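Long-range contacts in Trypsin/chymotrypsin inhibitor (Alocasia macrorrhizos, PDB 5YCZ), which inhibits the serine proteases trypsin and alpha-chymotrypsin as a homodimeric Kunitz-type inhibitor of the beta-trefoil fold: residues G37-N42 with P81-Q86; F59-D64 with T73-F78; Q132-P137 with L152-L157. One frame throughout, in Å; residues are numbered along the deposited sequence.

In the fold
All three contacts belong to one beta-trefoil domain of the leguminous Kunitz type. Contact 2 is nested along the chain inside the loop that contact 1 closes, and contact 3 follows both. Contact 1 joins two loops at the periphery, about 22 Å from contact 2 and 23 Å from contact 3, centre to centre. Contact 2 pairs strands 55-60 and 74-77; contact 3 pairs strands 131-135 and 153-159. Their centres are about 15 Å apart, and they touch where Ile76 packs on Ile133. Contacts 1 and 2 both reach the second subunit. Contact 2 thus pairs the strand bearing the predicted reactive bond, Leu56-Ala57, while contact 1 is a disulfide-tied loop pair at the subunit interface.

Contact 1: G37-N42 with P81-Q86; sequences GSCPLN and PTRCPQ
Cys39 and Cys84 bring two irregular loop segments together, their CA atoms 5.9 Å apart. A disulfide joins them: Cys39 SG to Cys84 SG is 2.1 Å, with a torsion of -93° about the bond. Arg83 reaches across next to the bridge. Its NH1 donates to Ser38 O at 2.5 Å, with the oxygen tilted out of the guanidinium plane. The same group is sandwiched: Gly37 N lies over one face, offset toward the rim, and Leu41 CD2 lies over the centre of the other. The CD2 methyl also meets Cys84 SG at 3.5 Å, while the CD1 branch meets Thr82 CG2 tip to tip. On the far side of the disulfide, Gln86 bends at chi2 (86°) and crosses the Pro40 ring at about a right angle, its OE1 3.2 Å from Pro40 CB. The peptide bond before Pro40 is cis. This disulfide of the Kunitz-type inhibitor thus ties the loop between strands 30-33 and 42-45 to the loop after strand 74-77. Leu41 and Thr82 both pack on Leu32 of strand 30-33, Pro40 rests on Thr100 of strand 98-100, and Pro85 packs on Gly102 of the second subunit.

Contact 2: F59-D64 with T73-F78; sequences FPENAD and TLYIMF
Phe59 and Tyr75 form an antiparallel hydrogen-bonded pair. Phe59 N donates to Tyr75 O at 2.9 Å, and Tyr75 N donates to Phe59 O at 2.8 Å. Pro60 and Leu74 make the next pair, which is non-hydrogen-bonded; here Leu74 CB packs on Pro60 CA. Beyond the end of strand 55-60 one more backbone bond follows, from Glu61 N to Thr73 O at 3.0 Å, and it is nearly straight at 172°.

The polar side chains gather round the Glu61 carboxylate. Its chain is extended beyond CG and crosses Tyr75 at about a right angle, with the carboxylate and ring planes 74° apart. Tyr75 OH donates to Glu61 OE1, and the modelled separation is very short. The same hydroxyl accepts from Ser106 N. OE1 also forms a salt bridge with Arg115, so a positive charge would be expected to stabilise the carboxylate form. Glu61 OE2 faces Thr73 OG1 at 2.8 Å, though the position of OE2 is less certain. Thr73 OG1 in turn receives a bond from Thr140 N.

These strands are antiparallel neighbours in the beta-trefoil. The side of strand 74-77 turned from strand 55-60 bonds through its backbone to Phe116 and Trp90. Strand 55-60 also carries the predicted reactive bond, Leu56-Ala57.

Apolar contacts lie on the face bearing Phe59 and Tyr75. Phe59 CB is 4.2 Å from Tyr75 CD2. Met77 CG lies between its backbone N and carbonyl carbon (chi1 59°) and meets Phe59 CE1 at 3.6 Å. The bent chain beyond sets Met77 SD in an oblique Met-aromatic contact, 5.2 Å from the centroid of the Phe59 ring. Pro81 of the second subunit packs against both Phe59 and Tyr75.

Contact 3: Q132-P137 with L152-L157; sequences QIEVCP and LGTLGL
Gln132 meets Thr154 through its aliphatic part, with Gln132 CB 3.6 Å from the Thr154 CG2 methyl. That methyl stands anti to the backbone N of Thr154 (the hydroxyl has chi1 -43°), which turns it to the first segment. Ile133 comes next. Its carbonyl O accepts a nearly straight bond from Leu155 N at 3.0 Å, and one water joins Ile133 N to Leu155 O, accepting from the first and donating to the second. The side chains touch as well, Ile133 CG2 against Leu155 CD1. Glu134 and Thr154 form an antiparallel non-hydrogen-bonded pair, CA to CA 4.3 Å. Glu134 CA lies 3.4 Å from Gly153 O in a CA-H...O contact, and the bent side chain runs obliquely past Thr154. Val135 pairs with Gly153 in the hydrogen-bonded manner: Val135 N donates to Gly153 O at 2.8 Å. Val135 O accepts from Leu152 N in a more bent bond, 138° at the hydrogen. The two methyls of Val135 part, CG1 to Leu152 CD1 and CG2 to Leu155 CD2 at 3.6 Å. Cys136 turns away to its disulfide with Cys151, which joins the two strands at the end where the connecting loop leaves and returns. Pro137 ends the segment with CG and CD against Leu152 CG.

In the beta-trefoil, strand 116-120 flanks segment 132-137, and Ile133 packs on its Phe116. Strand 164-168 flanks segment 152-157; its Leu166 packs on Leu155, and its Ile168 reaches Val135. Phe92 of strand 91-93 lies against Val135 and Leu152.

Contact 1: G37-N42 with P81-Q86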
loop_
_atom_site.group_PDB
_atom_site.type_symbol
_atom_site.label_atom_id
_atom_site.label_comp_id
_atom_site.label_asym_id
_atom_site.label_seq_id
_atom_site.Cartn_x
_atom_site.Cartn_y
_atom_site.Cartn_z
ATOM N N GLY A 37 3.323 16.741 11.127
ATOM C CA GLY A 37 1.916 16.729 11.458
ATOM C C GLY A 37 1.006 17.228 10.364
ATOM O O GLY A 37 -0.172 17.498 10.629
ATOM N N SER A 38 1.501 17.365 9.144
ATOM C CA SER A 38 0.661 17.787 8.036
ATOM C C SER A 38 0.126 16.547 7.337
ATOM O O SER A 38 0.855 15.566 7.165
ATOM C CB SER A 38 1.462 18.656 7.058
ATOM O OG SER A 38 0.620 19.528 6.326
ATOM N N CYS A 39 -1.147 16.579 6.944
ATOM C CA CYS A 39 -1.679 15.515 6.104
ATOM C C CYS A 39 -2.498 16.145 4.993
ATOM O O CYS A 39 -3.135 17.178 5.214
ATOM C CB CYS A 39 -2.551 14.519 6.889
ATOM S SG CYS A 39 -1.629 13.338 7.966
ATOM N N PRO A 40 -2.499 15.553 3.778
ATOM C CA PRO A 40 -1.838 14.290 3.425
ATOM C C PRO A 40 -0.385 14.479 3.012
ATOM O O PRO A 40 0.037 15.608 2.786
ATOM C CB PRO A 40 -2.668 13.771 2.232
ATOM C CG PRO A 40 -3.572 14.895 1.830
ATOM C CD PRO A 40 -3.180 16.125 2.609
ATOM N N LEU A 41 0.363 13.379 2.952
ATOM C CA LEU A 41 1.688 13.400 2.360
ATOM C C LEU A 41 1.577 13.617 0.859
ATOM O O LEU A 41 0.593 13.213 0.226
ATOM C CB LEU A 41 2.425 12.091 2.643
ATOM C CG LEU A 41 2.278 11.565 4.072
ATOM C CD1 LEU A 41 3.126 10.334 4.228
ATOM C CD2 LEU A 41 2.710 12.621 5.072
ATOM N N ASN A 42 2.587 14.284 0.297
ATOM C CA ASN A 42 2.759 14.429 -1.141
ATOM C C ASN A 42 3.927 13.573 -1.618
ATOM O O ASN A 42 4.824 13.219 -0.850
ATOM C CB ASN A 42 3.018 15.893 -1.532
ATOM C CG ASN A 42 1.950 16.811 -1.050
ATOM O OD1 ASN A 42 0.759 16.545 -1.219
ATOM N ND2 ASN A 42 2.355 17.903 -0.432
ATOM N N PRO A 81 2.699 1.445 5.228
ATOM C CA PRO A 81 1.899 2.294 6.093
ATOM C C PRO A 81 2.583 3.636 6.220
ATOM O O PRO A 81 3.752 3.834 5.868
ATOM C CB PRO A 81 1.845 1.546 7.429
ATOM C CG PRO A 81 2.337 0.191 7.129
ATOM C CD PRO A 81 3.321 0.360 6.002
ATOM N N THR A 82 1.819 4.546 6.797
ATOM C CA THR A 82 2.090 5.958 6.711
ATOM C C THR A 82 1.501 6.576 7.957
ATOM O O THR A 82 0.608 6.000 8.584
ATOM C CB THR A 82 1.474 6.487 5.415
ATOM O OG1 THR A 82 2.345 6.189 4.317
ATOM C CG2 THR A 82 1.154 7.938 5.463
ATOM N N ARG A 83 2.023 7.740 8.328
ATOM C CA ARG A 83 1.483 8.491 9.451
ATOM C C ARG A 83 0.159 9.186 9.144
ATOM O O ARG A 83 -0.438 9.775 10.056
ATOM C CB ARG A 83 2.508 9.534 9.919
ATOM C CG ARG A 83 2.766 10.669 8.937
ATOM C CD ARG A 83 3.412 11.824 9.681
ATOM N NE ARG A 83 4.129 12.762 8.828
ATOM C CZ ARG A 83 3.596 13.877 8.357
ATOM N NH1 ARG A 83 2.334 14.164 8.655
ATOM N NH2 ARG A 83 4.326 14.690 7.591
ATOM N N CYS A 84 -0.305 9.154 7.901
ATOM C CA CYS A 84 -1.542 9.787 7.481
ATOM C C CYS A 84 -2.537 8.724 7.046
ATOM O O CYS A 84 -2.148 7.635 6.614
ATOM C CB CYS A 84 -1.322 10.771 6.328
ATOM S SG CYS A 84 -0.347 12.259 6.758
ATOM N N PRO A 85 -3.834 9.002 7.179
ATOM C CA PRO A 85 -4.852 7.971 6.955
ATOM C C PRO A 85 -5.272 7.786 5.508
ATOM O O PRO A 85 -5.972 6.797 5.209
ATOM C CB PRO A 85 -6.020 8.505 7.775
ATOM C CG PRO A 85 -5.900 9.999 7.576
ATOM C CD PRO A 85 -4.428 10.248 7.696
ATOM N N GLN A 86 -4.901 8.729 4.634
ATOM C CA GLN A 86 -5.203 8.640 3.211
ATOM C C GLN A 86 -4.426 7.495 2.582
ATOM O O GLN A 86 -3.331 7.140 3.028
ATOM C CB GLN A 86 -4.839 9.949 2.496
ATOM C CG GLN A 86 -5.576 11.163 3.016
ATOM C CD GLN A 86 -4.883 11.807 4.207
ATOM O OE1 GLN A 86 -3.683 11.615 4.437
ATOM N NE2 GLN A 86 -5.630 12.584 4.964
#

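Contact 2: F59-D64 with T73-F78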
loop_
_atom_site.group_PDB
_atom_site.type_symbol
_atom_site.label_atom_id
_atom_site.label_comp_id
_atom_site.label_asym_id
_atom_site.label_seq_id
_atom_site.Cartn_x
_atom_site.Cartn_y
_atom_site.Cartn_z
ATOM N N PHE A 59 -0.058 -0.829 -10.863
ATOM C CA PHE A 59 -1.292 -1.589 -11.021
ATOM C C PHE A 59 -1.952 -1.157 -12.322
ATOM O O PHE A 59 -2.670 -0.145 -12.354
ATOM C CB PHE A 59 -2.220 -1.375 -9.828
ATOM C CG PHE A 59 -1.627 -1.838 -8.539
ATOM C CD1 PHE A 59 -0.793 -1.007 -7.806
ATOM C CD2 PHE A 59 -1.866 -3.128 -8.078
ATOM C CE1 PHE A 59 -0.215 -1.454 -6.612
ATOM C CE2 PHE A 59 -1.299 -3.590 -6.894
ATOM C CZ PHE A 59 -0.477 -2.752 -6.154
ATOM N N PRO A 60 -1.718 -1.883 -13.415
ATOM C CA PRO A 60 -2.339 -1.512 -14.685
ATOM C C PRO A 60 -3.847 -1.520 -14.540
ATOM O O PRO A 60 -4.416 -2.404 -13.899
ATOM C CB PRO A 60 -1.863 -2.605 -15.643
ATOM C CG PRO A 60 -0.711 -3.237 -14.966
ATOM C CD PRO A 60 -0.985 -3.151 -13.519
ATOM N N GLU A 61 -4.494 -0.508 -15.115
ATOM C CA GLU A 61 -5.948 -0.459 -15.042
ATOM C C GLU A 61 -6.588 -1.637 -15.759
ATOM O O GLU A 61 -7.731 -1.990 -15.443
ATOM C CB GLU A 61 -6.473 0.845 -15.628
ATOM C CG GLU A 61 -6.495 1.997 -14.652
ATOM C CD GLU A 61 -7.529 3.055 -15.026
ATOM O OE1 GLU A 61 -8.473 3.266 -14.234
ATOM O OE2 GLU A 61 -7.391 3.679 -16.107
ATOM N N ASN A 62 -5.877 -2.254 -16.710
ATOM C CA ASN A 62 -6.357 -3.435 -17.422
ATOM C C ASN A 62 -6.000 -4.677 -16.622
ATOM O O ASN A 62 -4.819 -4.949 -16.393
ATOM C CB ASN A 62 -5.749 -3.517 -18.822
ATOM C CG ASN A 62 -6.511 -4.475 -19.738
ATOM O OD1 ASN A 62 -6.860 -5.590 -19.340
ATOM N ND2 ASN A 62 -6.785 -4.035 -20.966
ATOM N N ALA A 63 -7.018 -5.458 -16.251
ATOM C CA ALA A 63 -6.839 -6.491 -15.233
ATOM C C ALA A 63 -6.049 -7.703 -15.733
ATOM O O ALA A 63 -5.444 -8.417 -14.920
ATOM C CB ALA A 63 -8.203 -6.922 -14.700
ATOM N N ASP A 64 -6.047 -7.964 -17.044
ATOM C CA ASP A 64 -5.340 -9.122 -17.598
ATOM C C ASP A 64 -3.891 -8.818 -17.900
ATOM O O ASP A 64 -3.096 -9.743 -18.088
ATOM C CB ASP A 64 -6.023 -9.593 -18.875
ATOM C CG ASP A 64 -7.536 -9.585 -18.748
ATOM O OD1 ASP A 64 -8.058 -10.035 -17.711
ATOM O OD2 ASP A 64 -8.203 -9.052 -19.652
ATOM N N THR A 73 -2.736 3.090 -19.055
ATOM C CA THR A 73 -2.924 3.738 -17.756
ATOM C C THR A 73 -2.799 2.728 -16.620
ATOM O O THR A 73 -3.114 1.542 -16.767
ATOM C CB THR A 73 -4.280 4.467 -17.649
ATOM O OG1 THR A 73 -5.365 3.613 -18.036
ATOM C CG2 THR A 73 -4.307 5.723 -18.495
ATOM N N LEU A 74 -2.308 3.221 -15.481
ATOM C CA LEU A 74 -2.134 2.412 -14.286
ATOM C C LEU A 74 -2.277 3.286 -13.055
ATOM O O LEU A 74 -2.318 4.516 -13.134
ATOM C CB LEU A 74 -0.773 1.745 -14.270
ATOM C CG LEU A 74 0.336 2.729 -14.609
ATOM C CD1 LEU A 74 0.760 3.506 -13.380
ATOM C CD2 LEU A 74 1.531 1.986 -15.172
ATOM N N TYR A 75 -2.269 2.630 -11.904
ATOM C CA TYR A 75 -2.177 3.288 -10.614
ATOM C C TYR A 75 -0.807 3.050 -10.013
ATOM O O TYR A 75 -0.134 2.054 -10.307
ATOM C CB TYR A 75 -3.225 2.761 -9.648
ATOM C CG TYR A 75 -4.579 2.715 -10.250
ATOM C CD1 TYR A 75 -5.188 3.874 -10.676
ATOM C CD2 TYR A 75 -5.245 1.508 -10.417
ATOM C CE1 TYR A 75 -6.443 3.844 -11.245
ATOM C CE2 TYR A 75 -6.494 1.463 -10.977
ATOM C CZ TYR A 75 -7.097 2.637 -11.391
ATOM O OH TYR A 75 -8.351 2.625 -11.961
ATOM N N ILE A 76 -0.413 3.969 -9.142
ATOM C CA ILE A 76 0.883 3.922 -8.487
ATOM C C ILE A 76 0.659 4.117 -6.999
ATOM O O ILE A 76 -0.179 4.927 -6.587
ATOM C CB ILE A 76 1.845 5.007 -9.024
ATOM C CG1 ILE A 76 1.873 5.008 -10.550
ATOM C CG2 ILE A 76 3.260 4.813 -8.455
ATOM C CD1 ILE A 76 2.611 6.205 -11.159
ATOM N N MET A 77 1.435 3.393 -6.187
ATOM C CA MET A 77 1.379 3.600 -4.750
ATOM C C MET A 77 2.704 3.246 -4.105
ATOM O O MET A 77 3.545 2.577 -4.707
ATOM C CB MET A 77 0.222 2.802 -4.136
ATOM C CG MET A 77 0.245 1.288 -4.342
ATOM S SD MET A 77 -0.517 0.396 -2.958
ATOM C CE MET A 77 -2.146 1.131 -2.939
ATOM N N PHE A 78 2.900 3.772 -2.899
ATOM C CA PHE A 78 3.928 3.287 -2.003
ATOM C C PHE A 78 3.265 2.247 -1.104
ATOM O O PHE A 78 2.483 2.622 -0.207
ATOM C CB PHE A 78 4.509 4.418 -1.164
ATOM C CG PHE A 78 5.260 5.459 -1.944
ATOM C CD1 PHE A 78 6.635 5.369 -2.104
ATOM C CD2 PHE A 78 4.599 6.570 -2.467
ATOM C CE1 PHE A 78 7.342 6.354 -2.797
ATOM C CE2 PHE A 78 5.297 7.555 -3.161
ATOM C CZ PHE A 78 6.679 7.445 -3.323
#

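Contact 3: Q132-P137 with L152-L157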
loop_
_atom_site.group_PDB
_atom_site.type_symbol
_atom_site.label_atom_id
_atom_site.label_comp_id
_atom_site.label_asym_id
_atom_site.label_seq_id
_atom_site.Cartn_x
_atom_site.Cartn_y
_atom_site.Cartn_z
ATOM N N GLN A 132 9.493 8.154 -18.308
ATOM C CA GLN A 132 8.851 9.242 -17.598
ATOM C C GLN A 132 7.450 8.790 -17.195
ATOM O O GLN A 132 6.949 7.758 -17.661
ATOM C CB GLN A 132 8.774 10.498 -18.457
ATOM C CG GLN A 132 9.994 10.783 -19.274
ATOM C CD GLN A 132 9.625 11.516 -20.538
ATOM O OE1 GLN A 132 8.500 11.382 -21.033
ATOM N NE2 GLN A 132 10.559 12.306 -21.066
ATOM N N ILE A 133 6.815 9.571 -16.321
ATOM C CA ILE A 133 5.437 9.345 -15.911
ATOM C C ILE A 133 4.577 10.464 -16.462
ATOM O O ILE A 133 4.939 11.645 -16.382
ATOM C CB ILE A 133 5.310 9.273 -14.390
ATOM C CG1 ILE A 133 6.260 8.190 -13.881
ATOM C CG2 ILE A 133 3.853 9.040 -14.000
ATOM C CD1 ILE A 133 5.882 7.649 -12.532
ATOM N N GLU A 134 3.445 10.095 -17.028
ATOM C CA GLU A 134 2.502 11.064 -17.535
ATOM C C GLU A 134 1.252 10.995 -16.689
ATOM O O GLU A 134 0.897 9.926 -16.192
ATOM C CB GLU A 134 2.171 10.787 -18.989
ATOM C CG GLU A 134 3.316 11.152 -19.914
ATOM C CD GLU A 134 2.822 11.615 -21.259
ATOM O OE1 GLU A 134 2.425 12.807 -21.371
ATOM O OE2 GLU A 134 2.814 10.774 -22.187
ATOM N N VAL A 135 0.615 12.149 -16.510
ATOM C CA VAL A 135 -0.697 12.254 -15.881
ATOM C C VAL A 135 -1.756 12.097 -16.971
ATOM O O VAL A 135 -1.890 12.965 -17.834
ATOM C CB VAL A 135 -0.840 13.599 -15.165
ATOM C CG1 VAL A 135 -2.075 13.611 -14.294
ATOM C CG2 VAL A 135 0.423 13.895 -14.379
ATOM N N CYS A 136 -2.518 11.002 -16.954
ATOM C CA CYS A 136 -3.458 10.719 -18.047
ATOM C C CYS A 136 -4.851 10.419 -17.513
ATOM O O CYS A 136 -5.231 9.258 -17.349
ATOM C CB CYS A 136 -2.970 9.560 -18.920
ATOM S SG CYS A 136 -1.441 9.885 -19.832
ATOM N N PRO A 137 -5.647 11.448 -17.258
ATOM C CA PRO A 137 -6.963 11.226 -16.648
ATOM C C PRO A 137 -7.847 10.254 -17.399
ATOM O O PRO A 137 -8.750 9.672 -16.789
ATOM C CB PRO A 137 -7.569 12.632 -16.630
ATOM C CG PRO A 137 -6.401 13.512 -16.503
ATOM C CD PRO A 137 -5.293 12.871 -17.298
ATOM N N LEU A 152 -2.635 15.234 -19.147
ATOM C CA LEU A 152 -2.267 16.560 -18.678
ATOM C C LEU A 152 -0.823 16.867 -19.006
ATOM O O LEU A 152 -0.484 18.036 -19.229
ATOM C CB LEU A 152 -2.496 16.691 -17.178
ATOM C CG LEU A 152 -3.903 16.398 -16.659
ATOM C CD1 LEU A 152 -4.010 16.755 -15.181
ATOM C CD2 LEU A 152 -4.966 17.140 -17.495
ATOM N N GLY A 153 0.044 15.846 -19.037
ATOM C CA GLY A 153 1.437 16.038 -19.368
ATOM C C GLY A 153 2.349 15.249 -18.447
ATOM O O GLY A 153 1.924 14.365 -17.708
ATOM N N THR A 154 3.630 15.592 -18.490
ATOM C CA THR A 154 4.690 14.783 -17.911
ATOM C C THR A 154 5.133 15.356 -16.569
ATOM O O THR A 154 5.165 16.580 -16.382
ATOM C CB THR A 154 5.870 14.701 -18.893
ATOM O OG1 THR A 154 5.367 14.478 -20.223
ATOM C CG2 THR A 154 6.779 13.542 -18.546
ATOM N N LEU A 155 5.462 14.460 -15.635
ATOM C CA LEU A 155 5.921 14.865 -14.311
ATOM C C LEU A 155 7.368 15.316 -14.363
ATOM O O LEU A 155 8.226 14.625 -14.928
ATOM C CB LEU A 155 5.777 13.722 -13.314
ATOM C CG LEU A 155 4.347 13.297 -13.002
ATOM C CD1 LEU A 155 4.306 12.239 -11.916
ATOM C CD2 LEU A 155 3.485 14.492 -12.614
ATOM N N GLY A 156 7.640 16.482 -13.783
ATOM C CA GLY A 156 8.999 16.943 -13.628
ATOM C C GLY A 156 9.234 17.296 -12.179
ATOM O O GLY A 156 8.297 17.402 -11.390
ATOM N N LEU A 157 10.503 17.457 -11.820
ATOM C CA LEU A 157 10.819 17.883 -10.463
ATOM C C LEU A 157 10.456 19.351 -10.275
ATOM O O LEU A 157 10.716 20.187 -11.146
ATOM C CB LEU A 157 12.301 17.665 -10.169
ATOM C CG LEU A 157 12.810 16.230 -10.310
ATOM C CD1 LEU A 157 14.292 16.168 -10.017
ATOM C CD2 LEU A 157 12.009 15.296 -9.418
HETATM O O HOH W 1 8.530 11.936 -15.396
#